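Local coordinates for periplasmic protein TorT (Vibrio parahaemolyticus, PDB 3O1I), which probably binds a small-molecule ligand, possibly trimethylamine N-oxide, in the periplasm and passes its presence on to a sensor kinase that controls respiratory genes, at residues Tyr116-Ala127 / Thr156-Ile167. Sequence-based numbering, arbitrary orientation.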
ATOM      1  N   TYR D 116      18.945 -24.529  23.801  1.00 77.38           N
ATOM      2  CA  TYR D 116      18.430 -25.510  24.757  1.00 75.88           C
ATOM      3  C   TYR D 116      18.543 -24.931  26.160  1.00 75.13           C
ATOM      4  O   TYR D 116      17.633 -25.061  26.975  1.00 74.64           O
ATOM      5  CB  TYR D 116      19.265 -26.790  24.684  1.00 75.00           C
ATOM      6  CG  TYR D 116      18.920 -27.840  25.716  1.00 74.54           C
ATOM      7  CD1 TYR D 116      18.046 -28.880  25.410  1.00 74.01           C
ATOM      8  CD2 TYR D 116      19.484 -27.806  27.001  1.00 74.83           C
ATOM      9  CE1 TYR D 116      17.742 -29.861  26.348  1.00 73.58           C
ATOM     10  CE2 TYR D 116      19.182 -28.781  27.948  1.00 72.47           C
ATOM     11  CZ  TYR D 116      18.313 -29.804  27.608  1.00 72.98           C
ATOM     12  OH  TYR D 116      18.011 -30.789  28.511  1.00 73.99           O
ATOM     13  N   TRP D 117      19.675 -24.287  26.425  1.00 75.15           N
ATOM     14  CA  TRP D 117      19.946 -23.691  27.726  1.00 76.12           C
ATOM     15  C   TRP D 117      19.275 -22.337  27.925  1.00 73.34           C
ATOM     16  O   TRP D 117      19.503 -21.663  28.927  1.00 73.89           O
ATOM     17  CB  TRP D 117      21.468 -23.587  27.953  1.00 80.47           C
ATOM     18  CG  TRP D 117      22.131 -24.935  27.921  1.00 84.17           C
ATOM     19  CD1 TRP D 117      22.717 -25.542  26.841  1.00 85.13           C
ATOM     20  CD2 TRP D 117      22.130 -25.906  28.970  1.00 85.86           C
ATOM     21  NE1 TRP D 117      23.067 -26.834  27.152  1.00 85.71           N
ATOM     22  CE2 TRP D 117      22.717 -27.085  28.454  1.00 86.75           C
ATOM     23  CE3 TRP D 117      21.680 -25.898  30.296  1.00 85.98           C
ATOM     24  CZ2 TRP D 117      22.865 -28.244  29.218  1.00 87.41           C
ATOM     25  CZ3 TRP D 117      21.825 -27.046  31.054  1.00 87.24           C
ATOM     26  CH2 TRP D 117      22.414 -28.206  30.513  1.00 88.14           C
ATOM     27  N   MET D 118      18.460 -21.933  26.958  1.00 70.07           N
ATOM     28  CA  MET D 118      17.725 -20.679  27.070  1.00 66.56           C
ATOM     29  C   MET D 118      16.336 -21.096  27.573  1.00 65.64           C
ATOM     30  O   MET D 118      15.750 -20.464  28.455  1.00 63.62           O
ATOM     31  CB  MET D 118      17.630 -19.999  25.708  1.00 63.69           C
ATOM     32  CG  MET D 118      18.955 -19.516  25.158  1.00 59.51           C
ATOM     33  SD  MET D 118      19.489 -17.963  25.900  1.00 57.01           S
ATOM     34  CE  MET D 118      18.154 -16.854  25.447  1.00 60.67           C
ATOM     35  N   GLY D 119      15.830 -22.184  27.005  1.00 65.14           N
ATOM     36  CA  GLY D 119      14.545 -22.702  27.420  1.00 65.63           C
ATOM     37  C   GLY D 119      14.712 -23.289  28.807  1.00 66.12           C
ATOM     38  O   GLY D 119      13.828 -23.178  29.664  1.00 66.19           O
ATOM     39  N   TYR D 120      15.863 -23.915  29.034  1.00 66.33           N
ATOM     40  CA  TYR D 120      16.153 -24.509  30.331  1.00 65.36           C
ATOM     41  C   TYR D 120      16.205 -23.396  31.368  1.00 64.28           C
ATOM     42  O   TYR D 120      15.534 -23.451  32.393  1.00 62.00           O
ATOM     43  CB  TYR D 120      17.495 -25.239  30.310  1.00 65.40           C
ATOM     44  CG  TYR D 120      17.683 -26.159  31.499  1.00 67.24           C
ATOM     45  CD1 TYR D 120      17.254 -27.489  31.450  1.00 67.01           C
ATOM     46  CD2 TYR D 120      18.245 -25.687  32.694  1.00 66.97           C
ATOM     47  CE1 TYR D 120      17.376 -28.324  32.558  1.00 66.75           C
ATOM     48  CE2 TYR D 120      18.370 -26.514  33.806  1.00 66.76           C
ATOM     49  CZ  TYR D 120      17.932 -27.830  33.730  1.00 67.28           C
ATOM     50  OH  TYR D 120      18.044 -28.650  34.828  1.00 69.17           O
ATOM     51  N   GLU D 121      17.004 -22.378  31.094  1.00 64.34           N
ATOM     52  CA  GLU D 121      17.109 -21.270  32.021  1.00 66.99           C
ATOM     53  C   GLU D 121      15.746 -20.690  32.365  1.00 67.18           C
ATOM     54  O   GLU D 121      15.542 -20.191  33.470  1.00 67.26           O
ATOM     55  CB  GLU D 121      17.999 -20.172  31.444  1.00 70.10           C
ATOM     56  CG  GLU D 121      19.392 -20.109  32.063  1.00 75.40           C
ATOM     57  CD  GLU D 121      19.365 -19.794  33.553  1.00 78.52           C
ATOM     58  OE1 GLU D 121      18.769 -18.763  33.942  1.00 79.43           O
ATOM     59  OE2 GLU D 121      19.945 -20.580  34.333  1.00 80.30           O
ATOM     60  N   ALA D 122      14.809 -20.767  31.424  1.00 67.42           N
ATOM     61  CA  ALA D 122      13.469 -20.227  31.633  1.00 67.08           C
ATOM     62  C   ALA D 122      12.596 -21.150  32.471  1.00 67.00           C
ATOM     63  O   ALA D 122      11.878 -20.696  33.368  1.00 64.79           O
ATOM     64  CB  ALA D 122      12.811 -19.965  30.295  1.00 67.41           C
ATOM     65  N   GLY D 123      12.652 -22.443  32.165  1.00 68.03           N
ATOM     66  CA  GLY D 123      11.875 -23.415  32.910  1.00 69.46           C
ATOM     67  C   GLY D 123      12.411 -23.565  34.327  1.00 71.11           C
ATOM     68  O   GLY D 123      11.655 -23.788  35.278  1.00 71.37           O
ATOM     69  N   LYS D 124      13.729 -23.437  34.466  1.00 71.61           N
ATOM     70  CA  LYS D 124      14.388 -23.550  35.762  1.00 70.63           C
ATOM     71  C   LYS D 124      13.876 -22.447  36.684  1.00 69.11           C
ATOM     72  O   LYS D 124      13.707 -22.668  37.877  1.00 70.23           O
ATOM     73  CB  LYS D 124      15.912 -23.434  35.592  1.00 72.48           C
ATOM     74  CG  LYS D 124      16.740 -24.238  36.592  1.00 73.64           C
ATOM     75  CD  LYS D 124      18.241 -24.208  36.262  1.00 75.13           C
ATOM     76  CE  LYS D 124      18.844 -22.805  36.401  1.00 75.95           C
ATOM     77  NZ  LYS D 124      20.321 -22.774  36.140  1.00 74.71           N
ATOM     78  N   TYR D 125      13.628 -21.261  36.133  1.00 66.00           N
ATOM     79  CA  TYR D 125      13.131 -20.149  36.938  1.00 65.23           C
ATOM     80  C   TYR D 125      11.737 -20.430  37.477  1.00 66.65           C
ATOM     81  O   TYR D 125      11.399 -20.030  38.588  1.00 67.19           O
ATOM     82  CB  TYR D 125      13.078 -18.857  36.124  1.00 62.18           C
ATOM     83  CG  TYR D 125      12.311 -17.737  36.804  1.00 59.28           C
ATOM     84  CD1 TYR D 125      12.980 -16.655  37.375  1.00 57.79           C
ATOM     85  CD2 TYR D 125      10.914 -17.750  36.858  1.00 57.81           C
ATOM     86  CE1 TYR D 125      12.279 -15.608  37.977  1.00 57.44           C
ATOM     87  CE2 TYR D 125      10.201 -16.711  37.460  1.00 57.12           C
ATOM     88  CZ  TYR D 125      10.890 -15.640  38.014  1.00 57.27           C
ATOM     89  OH  TYR D 125      10.198 -14.586  38.571  1.00 55.63           O
ATOM     90  N   LEU D 126      10.917 -21.103  36.686  1.00 68.20           N
ATOM     91  CA  LEU D 126       9.567 -21.388  37.126  1.00 69.49           C
ATOM     92  C   LEU D 126       9.481 -22.641  37.985  1.00 71.39           C
ATOM     93  O   LEU D 126       8.609 -22.739  38.849  1.00 72.84           O
ATOM     94  CB  LEU D 126       8.634 -21.493  35.919  1.00 66.60           C
ATOM     95  CG  LEU D 126       8.466 -20.178  35.153  1.00 64.16           C
ATOM     96  CD1 LEU D 126       7.670 -20.444  33.900  1.00 64.39           C
ATOM     97  CD2 LEU D 126       7.774 -19.135  36.011  1.00 60.91           C
ATOM     98  N   ALA D 127      10.377 -23.594  37.755  1.00 72.95           N
ATOM     99  CA  ALA D 127      10.374 -24.827  38.539  1.00 74.74           C
ATOM    100  C   ALA D 127      10.895 -24.519  39.943  1.00 76.26           C
ATOM    101  O   ALA D 127      10.680 -25.279  40.886  1.00 76.38           O
ATOM    102  CB  ALA D 127      11.254 -25.868  37.870  1.00 73.21           C
ATOM    103  N   THR D 156      12.490 -28.771  24.245  1.00 84.86           N
ATOM    104  CA  THR D 156      13.137 -29.792  25.064  1.00 83.21           C
ATOM    105  C   THR D 156      13.956 -29.146  26.177  1.00 80.71           C
ATOM    106  O   THR D 156      14.023 -29.666  27.285  1.00 78.51           O
ATOM    107  CB  THR D 156      14.037 -30.713  24.207  1.00 84.01           C
ATOM    108  OG1 THR D 156      13.222 -31.431  23.270  1.00 83.87           O
ATOM    109  CG2 THR D 156      14.777 -31.714  25.089  1.00 83.82           C
ATOM    110  N   GLY D 157      14.574 -28.009  25.872  1.00 79.63           N
ATOM    111  CA  GLY D 157      15.340 -27.296  26.876  1.00 78.14           C
ATOM    112  C   GLY D 157      14.386 -26.893  27.986  1.00 77.66           C
ATOM    113  O   GLY D 157      14.578 -27.266  29.140  1.00 77.25           O
ATOM    114  N   PHE D 158      13.345 -26.142  27.632  1.00 77.52           N
ATOM    115  CA  PHE D 158      12.338 -25.704  28.597  1.00 76.11           C
ATOM    116  C   PHE D 158      11.698 -26.904  29.274  1.00 77.36           C
ATOM    117  O   PHE D 158      11.549 -26.935  30.492  1.00 76.98           O
ATOM    118  CB  PHE D 158      11.230 -24.905  27.909  1.00 72.11           C
ATOM    119  CG  PHE D 158      10.101 -24.522  28.830  1.00 68.00           C
ATOM    120  CD1 PHE D 158      10.182 -23.371  29.613  1.00 65.97           C
ATOM    121  CD2 PHE D 158       8.977 -25.340  28.950  1.00 64.84           C
ATOM    122  CE1 PHE D 158       9.164 -23.040  30.499  1.00 63.50           C
ATOM    123  CE2 PHE D 158       7.957 -25.019  29.834  1.00 62.32           C
ATOM    124  CZ  PHE D 158       8.050 -23.869  30.611  1.00 63.10           C
ATOM    125  N   TYR D 159      11.305 -27.884  28.471  1.00 79.86           N
ATOM    126  CA  TYR D 159      10.667 -29.080  28.996  1.00 82.81           C
ATOM    127  C   TYR D 159      11.441 -29.745  30.130  1.00 84.45           C
ATOM    128  O   TYR D 159      10.867 -30.035  31.178  1.00 84.75           O
ATOM    129  CB  TYR D 159      10.410 -30.082  27.866  1.00 83.57           C
ATOM    130  CG  TYR D 159       8.984 -30.049  27.364  1.00 86.67           C
ATOM    131  CD1 TYR D 159       8.455 -28.901  26.770  1.00 88.03           C
ATOM    132  CD2 TYR D 159       8.143 -31.151  27.523  1.00 88.43           C
ATOM    133  CE1 TYR D 159       7.120 -28.850  26.348  1.00 89.29           C
ATOM    134  CE2 TYR D 159       6.805 -31.111  27.107  1.00 89.87           C
ATOM    135  CZ  TYR D 159       6.302 -29.957  26.522  1.00 90.61           C
ATOM    136  OH  TYR D 159       4.985 -29.918  26.117  1.00 91.44           O
ATOM    137  N   GLU D 160      12.737 -29.973  29.933  1.00 86.60           N
ATOM    138  CA  GLU D 160      13.561 -30.616  30.955  1.00 88.06           C
ATOM    139  C   GLU D 160      13.521 -29.885  32.283  1.00 87.65           C
ATOM    140  O   GLU D 160      13.111 -30.441  33.297  1.00 87.55           O
ATOM    141  CB  GLU D 160      15.015 -30.714  30.496  1.00 91.05           C
ATOM    142  CG  GLU D 160      15.256 -31.629  29.297  1.00 96.46           C
ATOM    143  CD  GLU D 160      14.672 -33.027  29.473  1.00 99.13           C
ATOM    144  OE1 GLU D 160      14.621 -33.523  30.623  1.00 99.64           O
ATOM    145  OE2 GLU D 160      14.280 -33.635  28.451  1.00101.52           O
ATOM    146  N   ALA D 161      13.952 -28.632  32.272  1.00 87.60           N
ATOM    147  CA  ALA D 161      13.978 -27.820  33.478  1.00 88.25           C
ATOM    148  C   ALA D 161      12.630 -27.710  34.189  1.00 89.53           C
ATOM    149  O   ALA D 161      12.573 -27.299  35.345  1.00 90.93           O
ATOM    150  CB  ALA D 161      14.490 -26.429  33.142  1.00 86.16           C
ATOM    151  N   ILE D 162      11.550 -28.088  33.514  1.00 90.84           N
ATOM    152  CA  ILE D 162      10.207 -27.976  34.088  1.00 91.44           C
ATOM    153  C   ILE D 162       9.543 -29.304  34.446  1.00 92.42           C
ATOM    154  O   ILE D 162       8.568 -29.321  35.194  1.00 92.73           O
ATOM    155  CB  ILE D 162       9.255 -27.216  33.094  1.00 90.65           C
ATOM    156  CG1 ILE D 162       9.679 -25.751  32.965  1.00 90.47           C
ATOM    157  CG2 ILE D 162       7.807 -27.296  33.558  1.00 89.99           C
ATOM    158  CD1 ILE D 162       9.341 -24.897  34.165  1.00 90.14           C
ATOM    159  N   LYS D 163      10.074 -30.416  33.953  1.00 93.71           N
ATOM    160  CA  LYS D 163       9.420 -31.703  34.188  1.00 95.24           C
ATOM    161  C   LYS D 163       9.117 -32.157  35.610  1.00 95.78           C
ATOM    162  O   LYS D 163       7.958 -32.447  35.924  1.00 96.34           O
ATOM    163  CB  LYS D 163      10.142 -32.826  33.436  1.00 95.37           C
ATOM    164  CG  LYS D 163      11.394 -33.386  34.070  1.00 95.44           C
ATOM    165  CD  LYS D 163      11.805 -34.621  33.286  1.00 95.44           C
ATOM    166  CE  LYS D 163      13.007 -35.314  33.877  1.00 95.77           C
ATOM    167  NZ  LYS D 163      13.352 -36.509  33.061  1.00 96.10           N
ATOM    168  N   ASN D 164      10.123 -32.230  36.474  1.00 95.57           N
ATOM    169  CA  ASN D 164       9.863 -32.679  37.834  1.00 95.69           C
ATOM    170  C   ASN D 164       9.520 -31.529  38.772  1.00 94.78           C
ATOM    171  O   ASN D 164      10.314 -31.136  39.625  1.00 95.33           O
ATOM    172  CB  ASN D 164      11.056 -33.479  38.371  1.00 97.69           C
ATOM    173  CG  ASN D 164      11.311 -34.760  37.578  1.00 98.73           C
ATOM    174  OD1 ASN D 164      10.398 -35.554  37.343  1.00 99.07           O
ATOM    175  ND2 ASN D 164      12.560 -34.967  37.173  1.00 99.11           N
ATOM    176  N   SER D 165       8.318 -30.996  38.599  1.00 93.42           N
ATOM    177  CA  SER D 165       7.833 -29.896  39.416  1.00 92.20           C
ATOM    178  C   SER D 165       6.326 -29.776  39.219  1.00 91.72           C
ATOM    179  O   SER D 165       5.731 -30.549  38.467  1.00 91.98           O
ATOM    180  CB  SER D 165       8.534 -28.593  39.028  1.00 91.96           C
ATOM    181  OG  SER D 165       8.420 -28.345  37.641  1.00 91.42           O
ATOM    182  N   ASP D 166       5.708 -28.811  39.891  1.00 90.60           N
ATOM    183  CA  ASP D 166       4.265 -28.633  39.781  1.00 89.14           C
ATOM    184  C   ASP D 166       3.855 -27.531  38.805  1.00 87.07           C
ATOM    185  O   ASP D 166       3.133 -26.594  39.149  1.00 86.63           O
ATOM    186  CB  ASP D 166       3.668 -28.391  41.174  1.00 90.32           C
ATOM    187  CG  ASP D 166       2.904 -29.605  41.699  1.00 90.95           C
ATOM    188  OD1 ASP D 166       3.289 -30.749  41.368  1.00 89.07           O
ATOM    189  OD2 ASP D 166       1.919 -29.416  42.447  1.00 91.29           O
ATOM    190  N   ILE D 167       4.324 -27.669  37.572  1.00 84.45           N
ATOM    191  CA  ILE D 167       4.023 -26.724  36.513  1.00 81.53           C
ATOM    192  C   ILE D 167       3.398 -27.503  35.364  1.00 81.42           C
ATOM    193  O   ILE D 167       4.017 -28.421  34.824  1.00 81.61           O
ATOM    194  CB  ILE D 167       5.306 -26.011  36.045  1.00 79.01           C
ATOM    195  CG1 ILE D 167       5.710 -24.980  37.097  1.00 76.29           C
ATOM    196  CG2 ILE D 167       5.095 -25.367  34.686  1.00 77.95           C
ATOM    197  CD1 ILE D 167       6.992 -24.293  36.808  1.00 74.96           C
TER
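Two tyrosines of helix 116-127 lay their ring faces on the neighbouring helix. CA of G157 lies over one face of the Y116 ring, 3.6 Å from its centroid, while T156 CG2 touches the ring edge near its plane. Y120 is sandwiched: CZ3 of W117 covers one face off-centre, and CB of A161 sits over the middle of the other, 3.4 Å from the centroid, a CH-pi contact; CB of E160 reaches the ring edge. Both tyrosines carry CG anti to the backbone N (chi1 174° and -165°), which swings the rings toward helix 152-163. F158, its ring lined on one face by I162 CG1, meets CA of G123 obliquely through CE1. G119, G123 and G157, with no side chain on the facing side, let the backbones come into direct contact, CA of G119 and CA of F158 being 3.9 Å apart. No hydrogen bond crosses; CA-H...O contacts from G157 to Y116 O and from F158 to G119 O link the helices. The axes of helices 116-127 and 156-163 come within 6.4 Å at a crossing angle of -30°, with L126 and F158 also reaching strands 137-142 and 197-200: glycine-mediated close packing of adjacent helices against the parallel sheet of one lobe in a periplasmic binding protein fold.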